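Side-chain contacts in putative P450-like enzyme (Streptomyces himastatinicus ATCC 53653, PDB 5Z9J), which binds heme and probably acts as a cytochrome P450 monooxygenase that uses molecular oxygen in bacterial secondary metabolism: residues Ile64-Glu68 and Ala69-Gly73; Asp124-Glu128 and Phe129-Leu133; Glu276-Tyr280 and Met281-Cys285; Val295-Gly299 and Thr300-Lys304; Thr380-Val384 and Val385-Gly389. All coordinates share one frame; numbering follows the deposited sequence.

Contact 1. Residues Ile64-Glu68 and Ala69-Gly73; sequences IKLDE and AIVEG
D67 and E68 lend their carbonyl oxygens to the amides of I70, V71 and E72, and these backbone bonds hold together the single turn of helix 68-71. Every one of them is weak. D67 O takes I70 N at 3.1 Å, with an N-H...O angle of 130°, and V71 N at the longer 3.4 Å. E68 O in turn receives E72 N at 3.0 Å as well as a second share of V71 N. The V71 amide is thus split between two acceptors, three and four residues back, as expected where 3-10 and alpha spacings mix in a very short helix.

D67 sits at the N-cap, but its carboxylate does not bond to the turn. CG lies anti to the backbone N (chi1 177°), which carries OD2 alongside the A69 methyl, 3.5 Å from A69 CB, and leaves it 3.7 Å from A69 N. The I70 side chain folds back over the same residue, with CB 3.3 Å from D67 O and CD1 near D67 CB. On the other flank the methyl V71 CG1 meets L66 CD1 at 3.8 Å, while V71 CG2 rests against E68 O. K65 NZ is satisfied by R60 O.

At the far end of the turn the carbonyls find partners at helix 224-238: A69 O bonds to S225 OG, and N229 ND2 serves both I70 O and E72 O. Probably the B' element of the P450 fold, this surface turn therefore leans on the start of helix 224-238, while L66 and I64 pack on helix 172-202 and M59 of the preceding loop touches both L66 and V71.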
# COMPACT_ATOMS: atom_id res chain seq x y z
N ILE A 64 -16.38 -18.19 7.62
CA ILE A 64 -16.07 -17.84 9.02
C ILE A 64 -15.57 -16.40 9.04
O ILE A 64 -14.73 -16.02 8.25
CB ILE A 64 -15.01 -18.77 9.64
CG1 ILE A 64 -15.50 -20.21 9.66
CG2 ILE A 64 -14.65 -18.32 11.05
CD1 ILE A 64 -14.44 -21.20 10.12
N LYS A 65 -16.10 -15.61 9.96
CA LYS A 65 -15.91 -14.17 9.94
C LYS A 65 -15.50 -13.64 11.30
O LYS A 65 -15.78 -14.29 12.31
CB LYS A 65 -17.21 -13.46 9.55
CG LYS A 65 -17.90 -14.04 8.33
CD LYS A 65 -19.06 -13.16 7.94
CE LYS A 65 -19.83 -13.80 6.82
NZ LYS A 65 -21.03 -12.98 6.48
N LEU A 66 -14.90 -12.46 11.34
CA LEU A 66 -14.75 -11.80 12.62
C LEU A 66 -16.00 -11.01 12.96
O LEU A 66 -16.76 -10.60 12.06
CB LEU A 66 -13.57 -10.85 12.66
CG LEU A 66 -12.18 -11.46 12.56
CD1 LEU A 66 -11.14 -10.49 12.00
CD2 LEU A 66 -11.80 -11.92 13.94
N ASP A 67 -16.23 -10.84 14.25
CA ASP A 67 -17.38 -10.08 14.70
C ASP A 67 -17.16 -8.65 14.25
O ASP A 67 -16.03 -8.16 14.22
CB ASP A 67 -17.54 -10.14 16.23
CG ASP A 67 -18.72 -9.29 16.75
OD1 ASP A 67 -19.80 -9.28 16.13
OD2 ASP A 67 -18.56 -8.63 17.81
N GLU A 68 -18.27 -8.02 13.85
CA GLU A 68 -18.29 -6.68 13.28
C GLU A 68 -17.74 -5.62 14.25
O GLU A 68 -17.08 -4.68 13.84
CB GLU A 68 -19.72 -6.32 12.88
CG GLU A 68 -20.37 -7.34 11.97
CD GLU A 68 -20.82 -8.58 12.74
OE1 GLU A 68 -20.29 -9.68 12.45
OE2 GLU A 68 -21.70 -8.47 13.63
N ALA A 69 -18.05 -5.77 15.53
CA ALA A 69 -17.59 -4.81 16.53
C ALA A 69 -16.07 -4.81 16.62
O ALA A 69 -15.47 -3.79 16.95
CB ALA A 69 -18.19 -5.12 17.87
N ILE A 70 -15.46 -5.96 16.34
CA ILE A 70 -14.01 -6.09 16.34
C ILE A 70 -13.33 -5.42 15.13
O ILE A 70 -12.24 -4.86 15.27
CB ILE A 70 -13.62 -7.57 16.41
CG1 ILE A 70 -14.10 -8.15 17.73
CG2 ILE A 70 -12.11 -7.76 16.27
CD1 ILE A 70 -13.84 -9.56 17.85
N VAL A 71 -13.92 -5.51 13.95
CA VAL A 71 -13.31 -4.90 12.77
C VAL A 71 -13.77 -3.48 12.44
O VAL A 71 -13.23 -2.87 11.52
CB VAL A 71 -13.56 -5.77 11.51
CG1 VAL A 71 -12.95 -7.13 11.68
CG2 VAL A 71 -15.08 -5.91 11.27
N GLU A 72 -14.71 -2.94 13.19
CA GLU A 72 -15.21 -1.59 12.85
C GLU A 72 -14.18 -0.48 13.06
O GLU A 72 -13.43 -0.45 14.05
CB GLU A 72 -16.49 -1.27 13.62
CG GLU A 72 -16.29 -1.04 15.09
CD GLU A 72 -17.55 -0.59 15.75
OE1 GLU A 72 -18.52 -0.29 15.02
OE2 GLU A 72 -17.59 -0.60 17.00
N GLY A 73 -14.18 0.46 12.10
CA GLY A 73 -13.20 1.53 12.01
C GLY A 73 -12.25 1.30 10.83
O GLY A 73 -11.62 2.22 10.33

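Contact 2. Residues Asp124-Glu128 and Phe129-Leu133; sequences DLVAE and FAAPL
An N-capped helix start followed within two turns by a proline break joins L125 and V126 to F129, A130 and A131, at the beginning of what is probably the E helix of the P450 fold. D124 is the N-cap: its OD1 accepts V126 N at 3.0 Å, met from above the carboxylate plane, and OD2 takes a weaker bond from A127 N. OD1 is also bonded by L393 N of strand 392-396.

Past the cap the helix widens into a pi-type turn. A130 N reaches L125 O at 2.7 Å, five residues back, along a nearly straight bond (168°) lying in the carbonyl plane. A131 N repeats the spacing on V126 O at 2.9 Å, this time on a lone pair. F129 N is left with two weak bonds, to L125 O and V126 O. The P132 ring closes the turn where A127 O would otherwise expect an amide: its CD lies 3.4 Å from V126 O and its CG 3.4 Å from A127 O.

The hydrophobic side is carried by L125 and F129, which lie alongside each other and point the same way, L125 CD1 touching F129 CB at 3.9 Å. CG of F129 is anti to its backbone N (chi1 -177°), and the ring packs against helices 96-116 and 350-367, among I110, L114, A360 and L364.

Two consequences follow. Lacking an N-H, P132 cannot donate to A127 O and sets ring carbon CG against it, which fits the widened turn, and the D124 carboxylate, placed at the positive end of the helix, is probably stabilised there by the amides it receives.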
# COMPACT_ATOMS: atom_id res chain seq x y z
N ASP A 124 21.50 -3.15 1.96
CA ASP A 124 20.13 -3.30 1.45
C ASP A 124 19.33 -2.02 1.62
O ASP A 124 18.95 -1.63 2.75
CB ASP A 124 19.39 -4.47 2.09
CG ASP A 124 17.94 -4.63 1.59
OD1 ASP A 124 17.56 -4.09 0.53
OD2 ASP A 124 17.19 -5.36 2.26
N LEU A 125 19.07 -1.39 0.49
CA LEU A 125 18.33 -0.13 0.44
C LEU A 125 16.95 -0.23 1.08
O LEU A 125 16.47 0.73 1.67
CB LEU A 125 18.17 0.33 -1.02
CG LEU A 125 17.63 1.75 -1.19
CD1 LEU A 125 18.58 2.77 -0.57
CD2 LEU A 125 17.39 2.09 -2.65
N VAL A 126 16.29 -1.37 0.91
CA VAL A 126 14.97 -1.55 1.54
C VAL A 126 15.13 -1.60 3.07
O VAL A 126 14.55 -0.81 3.84
CB VAL A 126 14.27 -2.84 1.04
CG1 VAL A 126 12.94 -3.01 1.73
CG2 VAL A 126 14.06 -2.77 -0.47
N ALA A 127 15.95 -2.52 3.52
CA ALA A 127 16.07 -2.70 4.98
C ALA A 127 16.70 -1.48 5.66
O ALA A 127 16.39 -1.16 6.81
CB ALA A 127 16.86 -3.94 5.29
N GLU A 128 17.64 -0.81 5.00
CA GLU A 128 18.34 0.29 5.64
C GLU A 128 17.60 1.62 5.46
O GLU A 128 17.80 2.56 6.21
CB GLU A 128 19.76 0.47 5.07
CG GLU A 128 20.63 -0.73 5.14
CD GLU A 128 21.09 -1.08 6.55
OE1 GLU A 128 21.31 -0.18 7.39
OE2 GLU A 128 21.22 -2.29 6.79
N PHE A 129 16.80 1.73 4.41
CA PHE A 129 16.32 3.06 4.08
C PHE A 129 14.87 3.08 3.72
O PHE A 129 14.09 3.80 4.35
CB PHE A 129 17.15 3.65 2.95
CG PHE A 129 16.79 5.05 2.59
CD1 PHE A 129 17.03 6.09 3.47
CD2 PHE A 129 16.21 5.34 1.36
CE1 PHE A 129 16.71 7.40 3.16
CE2 PHE A 129 15.89 6.66 1.04
CZ PHE A 129 16.14 7.69 1.95
N ALA A 130 14.51 2.32 2.67
CA ALA A 130 13.21 2.49 2.11
C ALA A 130 12.10 2.04 3.04
O ALA A 130 11.03 2.67 3.00
CB ALA A 130 13.10 1.75 0.73
N ALA A 131 12.31 0.99 3.85
CA ALA A 131 11.27 0.55 4.78
C ALA A 131 11.24 1.36 6.04
O ALA A 131 10.15 1.75 6.48
CB ALA A 131 11.42 -0.92 5.17
N PRO A 132 12.41 1.62 6.66
CA PRO A 132 12.28 2.40 7.88
C PRO A 132 11.66 3.78 7.76
O PRO A 132 10.99 4.19 8.75
CB PRO A 132 13.74 2.55 8.34
CG PRO A 132 14.45 1.47 7.73
CD PRO A 132 13.78 1.08 6.51
N LEU A 133 11.85 4.48 6.63
CA LEU A 133 11.41 5.88 6.49
C LEU A 133 9.87 6.03 6.60
O LEU A 133 9.40 6.73 7.52
CB LEU A 133 11.94 6.50 5.18
CG LEU A 133 11.32 7.87 4.85
CD1 LEU A 133 11.73 8.92 5.94
CD2 LEU A 133 11.75 8.36 3.49

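Contact 3. Residues Glu276-Tyr280 and Met281-Cys285; sequences ESMRY and MSPIC
The Y280 ring and the M281 side chain meet where the K helix of the P450 fold ends, with ring atom CD2 4.1 Å from M281 CB. R317 makes a cation-pi contact with this ring and F328 meets it edge to face. The second flat group is the guanidinium of R279, with the carboxyl carbon of E276 at its edge and in its plane. R279 NE grips E276 OE1 at 2.5 Å and NH2 grips OE2 at 2.9 Å, a side-on pair that meets the carboxylate from above its own plane. This is the ExxR motif, and R332, bridged to E276 OE2, completes the family's Glu-Arg-Arg triad. F322 adds a cation-pi contact to R279.

Leaving the helix, M281 N still bonds to S277 O at 3.0 Å. S282 then swings OG back beside its own backbone N (chi1 -52°) and donates to M278 O nearly along the C=O axis; N316 ND2 also bonds to this hydroxyl. An alanine at S282 removes the hydroxyl and would probably leave M278 O and N316 ND2 without this mate, the chain leaving the helix being held less firmly. P283, close to the heme, brushes M278 CG. Water 1 donates to M281 O at 2.8 Å and hydrogen-bonds S277 OG, itself bonded to T249 OG1.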
# COMPACT_ATOMS: atom_id res chain seq x y z
N GLU A 276 4.98 7.09 -12.53
CA GLU A 276 5.24 6.06 -13.55
C GLU A 276 5.79 4.80 -12.87
O GLU A 276 5.57 3.69 -13.33
CB GLU A 276 6.20 6.58 -14.63
CG GLU A 276 6.69 5.58 -15.66
CD GLU A 276 5.60 5.17 -16.67
OE1 GLU A 276 4.38 5.27 -16.36
OE2 GLU A 276 5.98 4.90 -17.82
N SER A 277 6.51 4.99 -11.76
CA SER A 277 6.98 3.88 -10.97
C SER A 277 5.76 3.08 -10.48
O SER A 277 5.79 1.86 -10.37
CB SER A 277 7.83 4.37 -9.75
OG SER A 277 8.53 3.27 -9.23
N MET A 278 4.73 3.81 -10.04
CA MET A 278 3.47 3.21 -9.58
C MET A 278 2.73 2.51 -10.72
O MET A 278 2.18 1.44 -10.58
CB MET A 278 2.61 4.27 -8.90
CG MET A 278 3.11 4.53 -7.40
SD MET A 278 1.94 5.59 -6.54
CE MET A 278 2.33 7.12 -7.27
N ARG A 279 2.76 3.11 -11.89
CA ARG A 279 2.04 2.46 -12.98
C ARG A 279 2.69 1.12 -13.31
O ARG A 279 2.03 0.09 -13.28
CB ARG A 279 2.00 3.36 -14.20
CG ARG A 279 1.14 2.78 -15.31
CD ARG A 279 1.42 3.55 -16.57
NE ARG A 279 2.79 3.46 -17.07
CZ ARG A 279 3.25 2.46 -17.83
NH1 ARG A 279 2.45 1.43 -18.14
NH2 ARG A 279 4.50 2.49 -18.27
N TYR A 280 4.02 1.18 -13.44
CA TYR A 280 4.86 0.11 -14.00
C TYR A 280 5.15 -1.04 -13.04
O TYR A 280 5.27 -2.21 -13.46
CB TYR A 280 6.19 0.74 -14.49
CG TYR A 280 7.17 -0.20 -15.11
CD1 TYR A 280 7.14 -0.43 -16.48
CD2 TYR A 280 8.12 -0.87 -14.33
CE1 TYR A 280 8.03 -1.29 -17.07
CE2 TYR A 280 9.03 -1.74 -14.93
CZ TYR A 280 8.97 -1.94 -16.31
OH TYR A 280 9.82 -2.78 -16.96
N MET A 281 5.27 -0.74 -11.75
CA MET A 281 5.53 -1.76 -10.77
C MET A 281 4.72 -1.37 -9.53
O MET A 281 5.22 -0.68 -8.64
CB MET A 281 7.05 -1.87 -10.49
CG MET A 281 7.51 -3.04 -9.53
SD MET A 281 9.33 -3.09 -9.35
CE MET A 281 9.73 -3.29 -11.08
N SER A 282 3.46 -1.81 -9.51
CA SER A 282 2.46 -1.23 -8.65
C SER A 282 2.58 -1.85 -7.26
O SER A 282 2.32 -3.04 -7.11
CB SER A 282 1.08 -1.42 -9.30
OG SER A 282 1.10 -0.94 -10.67
N PRO A 283 3.02 -1.07 -6.25
CA PRO A 283 3.15 -1.67 -4.90
C PRO A 283 1.91 -2.41 -4.43
O PRO A 283 1.99 -3.50 -3.82
CB PRO A 283 3.44 -0.44 -4.00
CG PRO A 283 4.12 0.50 -4.86
CD PRO A 283 3.49 0.34 -6.25
N ILE A 284 0.75 -1.83 -4.67
CA ILE A 284 -0.50 -2.58 -4.55
C ILE A 284 -0.93 -2.88 -6.00
O ILE A 284 -1.27 -1.98 -6.79
CB ILE A 284 -1.59 -1.81 -3.80
CG1 ILE A 284 -1.15 -1.52 -2.35
CG2 ILE A 284 -2.87 -2.58 -3.75
CD1 ILE A 284 -0.98 -2.76 -1.47
N CYS A 285 -0.85 -4.14 -6.39
CA CYS A 285 -1.11 -4.46 -7.80
C CYS A 285 -2.45 -5.19 -8.02
O CYS A 285 -2.78 -5.55 -9.14
CB CYS A 285 0.05 -5.26 -8.35
SG CYS A 285 0.34 -6.85 -7.62
O HOH W 1 6.62 1.47 -7.49

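Contact 4. Residues Val295-Gly299 and Thr300-Lys304; sequences VEVAG and TVIPK
V295 and I302 exchange the two backbone hydrogen bonds that close the open end of this pair of strands: V295 N reaches I302 O at 2.8 Å, and I302 N returns to V295 O at a rather short 2.5 Å. Nearer the turn, V297 N donates to T300 O at 2.7 Å, in the carbonyl plane, while the opposite bond, from T300 N to V297 O, is bent and weak. Polar side-chain bonding adds little, since T300 OG1 makes only a long, weak bond to A298 O. Carbon-bound hydrogens fill the non-hydrogen-bonded pair of E296 and V301, with V301 CA 3.3 Å from V295 O and E296 CA 3.2 Å from T300 O.

The whole is a tight beta hairpin, its strands joined by a type I' turn from V297 to T300. A298 and G299 occupy the central positions with positive phi, 51° and 65°, the latter a value that favours glycine.

Apolar contacts gather on the face shared by V295, V297, T300 and I302. V295 CG2 approaches I302 CB at 3.7 Å. I302 turns CG1 beside its own backbone N (chi1 -60°) and runs on extended, which brings CD1 within 3.7 Å of V297 CG2. Beyond the hairpin the same face rests on the larger beta sheet: V295 and V297 touch F54, V297 and T300 touch V27, and T300 and I302 touch W36.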
# COMPACT_ATOMS: atom_id res chain seq x y z
N VAL A 295 -23.55 -9.38 -12.14
CA VAL A 295 -23.01 -8.32 -12.99
C VAL A 295 -22.39 -8.84 -14.27
O VAL A 295 -21.96 -9.99 -14.33
CB VAL A 295 -21.93 -7.51 -12.27
CG1 VAL A 295 -22.46 -7.00 -10.98
CG2 VAL A 295 -20.67 -8.35 -12.00
N GLU A 296 -22.31 -7.96 -15.26
CA GLU A 296 -21.60 -8.25 -16.49
C GLU A 296 -20.30 -7.42 -16.52
O GLU A 296 -20.32 -6.19 -16.42
CB GLU A 296 -22.50 -7.95 -17.69
CG GLU A 296 -21.75 -7.84 -18.99
CD GLU A 296 -22.68 -7.77 -20.19
OE1 GLU A 296 -23.90 -7.53 -20.01
OE2 GLU A 296 -22.19 -8.02 -21.31
N VAL A 297 -19.17 -8.10 -16.71
CA VAL A 297 -17.86 -7.45 -16.80
C VAL A 297 -17.08 -7.96 -17.99
O VAL A 297 -16.71 -9.14 -18.05
CB VAL A 297 -17.00 -7.71 -15.53
CG1 VAL A 297 -15.64 -7.07 -15.70
CG2 VAL A 297 -17.69 -7.21 -14.27
N ALA A 298 -16.79 -7.05 -18.93
CA ALA A 298 -16.12 -7.39 -20.19
C ALA A 298 -16.85 -8.54 -20.84
O ALA A 298 -16.24 -9.54 -21.22
CB ALA A 298 -14.66 -7.73 -19.96
N GLY A 299 -18.17 -8.42 -20.90
CA GLY A 299 -19.04 -9.41 -21.53
C GLY A 299 -19.07 -10.77 -20.86
O GLY A 299 -19.52 -11.76 -21.47
N THR A 300 -18.79 -10.78 -19.55
CA THR A 300 -18.73 -11.99 -18.74
C THR A 300 -19.66 -11.78 -17.56
O THR A 300 -19.61 -10.74 -16.91
CB THR A 300 -17.27 -12.30 -18.23
OG1 THR A 300 -16.39 -12.43 -19.35
CG2 THR A 300 -17.21 -13.59 -17.45
N VAL A 301 -20.52 -12.77 -17.29
CA VAL A 301 -21.49 -12.63 -16.23
C VAL A 301 -20.87 -13.11 -14.90
O VAL A 301 -20.41 -14.23 -14.78
CB VAL A 301 -22.79 -13.41 -16.51
CG1 VAL A 301 -23.78 -13.26 -15.35
CG2 VAL A 301 -23.46 -12.95 -17.82
N ILE A 302 -20.89 -12.25 -13.90
CA ILE A 302 -20.36 -12.68 -12.60
C ILE A 302 -21.52 -12.73 -11.61
O ILE A 302 -22.25 -11.75 -11.43
CB ILE A 302 -19.26 -11.76 -12.12
CG1 ILE A 302 -18.11 -11.77 -13.13
CG2 ILE A 302 -18.77 -12.21 -10.70
CD1 ILE A 302 -17.15 -10.65 -12.98
N PRO A 303 -21.73 -13.91 -11.01
CA PRO A 303 -22.86 -14.03 -10.09
C PRO A 303 -22.71 -13.14 -8.86
O PRO A 303 -21.66 -12.57 -8.62
CB PRO A 303 -22.85 -15.52 -9.70
CG PRO A 303 -22.08 -16.22 -10.81
CD PRO A 303 -21.06 -15.20 -11.26
N LYS A 304 -23.82 -13.01 -8.15
CA LYS A 304 -23.93 -12.46 -6.81
C LYS A 304 -22.91 -13.12 -5.88
O LYS A 304 -22.48 -14.23 -6.13
CB LYS A 304 -25.36 -12.71 -6.29
CG LYS A 304 -25.77 -11.89 -5.06
CD LYS A 304 -27.16 -12.31 -4.51
CE LYS A 304 -27.26 -13.79 -4.16
NZ LYS A 304 -28.56 -14.17 -3.52

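Contact 5. Residues Thr380-Val384 and Val385-Gly389; sequences TFLQV and VDASG
F381 and L382 both close on the carbonyl oxygen of G389. L382 N donates to G389 O at 2.8 Å with an N-H...O angle of 169°, and F381 CD2 passes the same oxygen at 3.3 Å, approaching obliquely to the ring. Further round, L382 CD2 meets the A387 methyl at 4.0 Å: its CG lies anti to the backbone N (chi1 -174°), which turns the branch over the loop. V384 and D386 run side by side, and V384 CG1 and D386 OD1 come within 3.0 Å, unusually tight for a carbon and an oxygen.

The next shell fixes the backbone. A387 N bonds to V384 O at 3.2 Å, closing a type I turn through V385 and D386, though the donor stands above the carbonyl plane. Q383, centre of an inverse gamma turn, folds its amide back so that NE2 donates to F381 O at 2.7 Å. Inside the loop, water 2 accepts from G389 N at 3.0 Å and sits within donating distance of L382 O and A387 O.

Outside, the F381 ring meets F11 and touches L251, M244 supports both L382 and A387, and H15 bonds V385 O. Replacing F381 by an alanine would probably open a gap beside G389 and leave F11 and L251 without their aromatic neighbour.

V385 touches the bound tris(hydroxyethyl)aminomethane, and the whole is consistent with the beta4 hairpin loop of P450s, a usual substrate recognition segment.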
# COMPACT_ATOMS: atom_id res chain seq x y z
N THR A 380 15.26 -9.18 -4.44
CA THR A 380 14.13 -10.10 -4.37
C THR A 380 12.85 -9.30 -4.29
O THR A 380 12.85 -8.14 -3.86
CB THR A 380 14.16 -11.07 -3.22
OG1 THR A 380 14.09 -10.33 -2.00
CG2 THR A 380 15.40 -11.87 -3.25
N PHE A 381 11.77 -9.90 -4.79
CA PHE A 381 10.47 -9.29 -4.78
C PHE A 381 9.62 -9.81 -3.65
O PHE A 381 9.78 -10.96 -3.18
CB PHE A 381 9.81 -9.50 -6.15
CG PHE A 381 10.50 -8.70 -7.20
CD1 PHE A 381 11.70 -9.13 -7.72
CD2 PHE A 381 10.06 -7.43 -7.50
CE1 PHE A 381 12.39 -8.36 -8.62
CE2 PHE A 381 10.76 -6.64 -8.40
CZ PHE A 381 11.92 -7.11 -8.95
N LEU A 382 8.73 -8.95 -3.18
CA LEU A 382 7.89 -9.27 -2.04
C LEU A 382 6.97 -10.46 -2.36
O LEU A 382 6.37 -10.55 -3.45
CB LEU A 382 7.09 -8.05 -1.60
CG LEU A 382 6.28 -8.21 -0.31
CD1 LEU A 382 7.24 -8.38 0.83
CD2 LEU A 382 5.42 -6.98 -0.08
N GLN A 383 6.97 -11.43 -1.44
CA GLN A 383 6.29 -12.71 -1.62
C GLN A 383 4.80 -12.61 -1.32
O GLN A 383 4.23 -13.46 -0.64
CB GLN A 383 6.93 -13.72 -0.65
CG GLN A 383 8.42 -13.89 -0.89
CD GLN A 383 8.69 -14.46 -2.25
OE1 GLN A 383 8.48 -15.65 -2.48
NE2 GLN A 383 9.09 -13.60 -3.19
N VAL A 384 4.15 -11.61 -1.89
CA VAL A 384 2.75 -11.37 -1.61
C VAL A 384 2.04 -11.08 -2.91
O VAL A 384 2.45 -10.16 -3.62
CB VAL A 384 2.59 -10.20 -0.66
CG1 VAL A 384 1.14 -9.93 -0.44
CG2 VAL A 384 3.29 -10.50 0.68
N VAL A 385 0.96 -11.79 -3.19
CA VAL A 385 0.40 -11.78 -4.53
C VAL A 385 -0.23 -10.42 -4.90
O VAL A 385 -0.26 -10.07 -6.09
CB VAL A 385 -0.63 -12.94 -4.73
CG1 VAL A 385 -1.91 -12.70 -3.92
CG2 VAL A 385 -0.93 -13.13 -6.21
N ASP A 386 -0.71 -9.64 -3.92
CA ASP A 386 -1.36 -8.38 -4.31
C ASP A 386 -0.40 -7.20 -4.33
O ASP A 386 -0.78 -6.05 -4.44
CB ASP A 386 -2.62 -8.10 -3.46
CG ASP A 386 -2.35 -8.07 -1.96
OD1 ASP A 386 -1.33 -8.62 -1.51
OD2 ASP A 386 -3.21 -7.54 -1.22
N ALA A 387 0.88 -7.51 -4.29
CA ALA A 387 1.93 -6.51 -4.31
C ALA A 387 2.99 -6.80 -5.35
O ALA A 387 3.52 -7.92 -5.43
CB ALA A 387 2.60 -6.38 -2.91
N SER A 388 3.34 -5.76 -6.11
CA SER A 388 4.38 -5.89 -7.06
C SER A 388 5.52 -4.94 -6.65
O SER A 388 5.51 -3.73 -6.95
CB SER A 388 3.79 -5.60 -8.45
OG SER A 388 4.77 -5.59 -9.44
N GLY A 389 6.53 -5.48 -5.97
CA GLY A 389 7.65 -4.64 -5.58
C GLY A 389 8.79 -5.43 -4.96
O GLY A 389 8.62 -6.61 -4.69
O HOH W 2 6.02 -8.35 -5.33

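The five contacts run strictly in series: each lies within one continuous stretch, contacts 4 and 5 close a hairpin and a loop, and none nests in or crosses another. Contact 1 forms the short helix 68-71 ahead of helix 82-93, which carries heme-binding H83 and R87, and contact 2 starts a helix of the helical core, about 33 Å away between centres. Contact 3 ends helix 270-280 and contact 4 forms the peripheral hairpin shortly after it. Contact 5 lies near the C-terminal end. Only contacts 3 and 5 touch: C285 N lies 2.7 Å from D386 O and S282 O 3.1 Å from S388 N, probable hydrogen bonds joining both loops near the heme. Contacts 2 and 4 lie on opposite sides of the chain's centre.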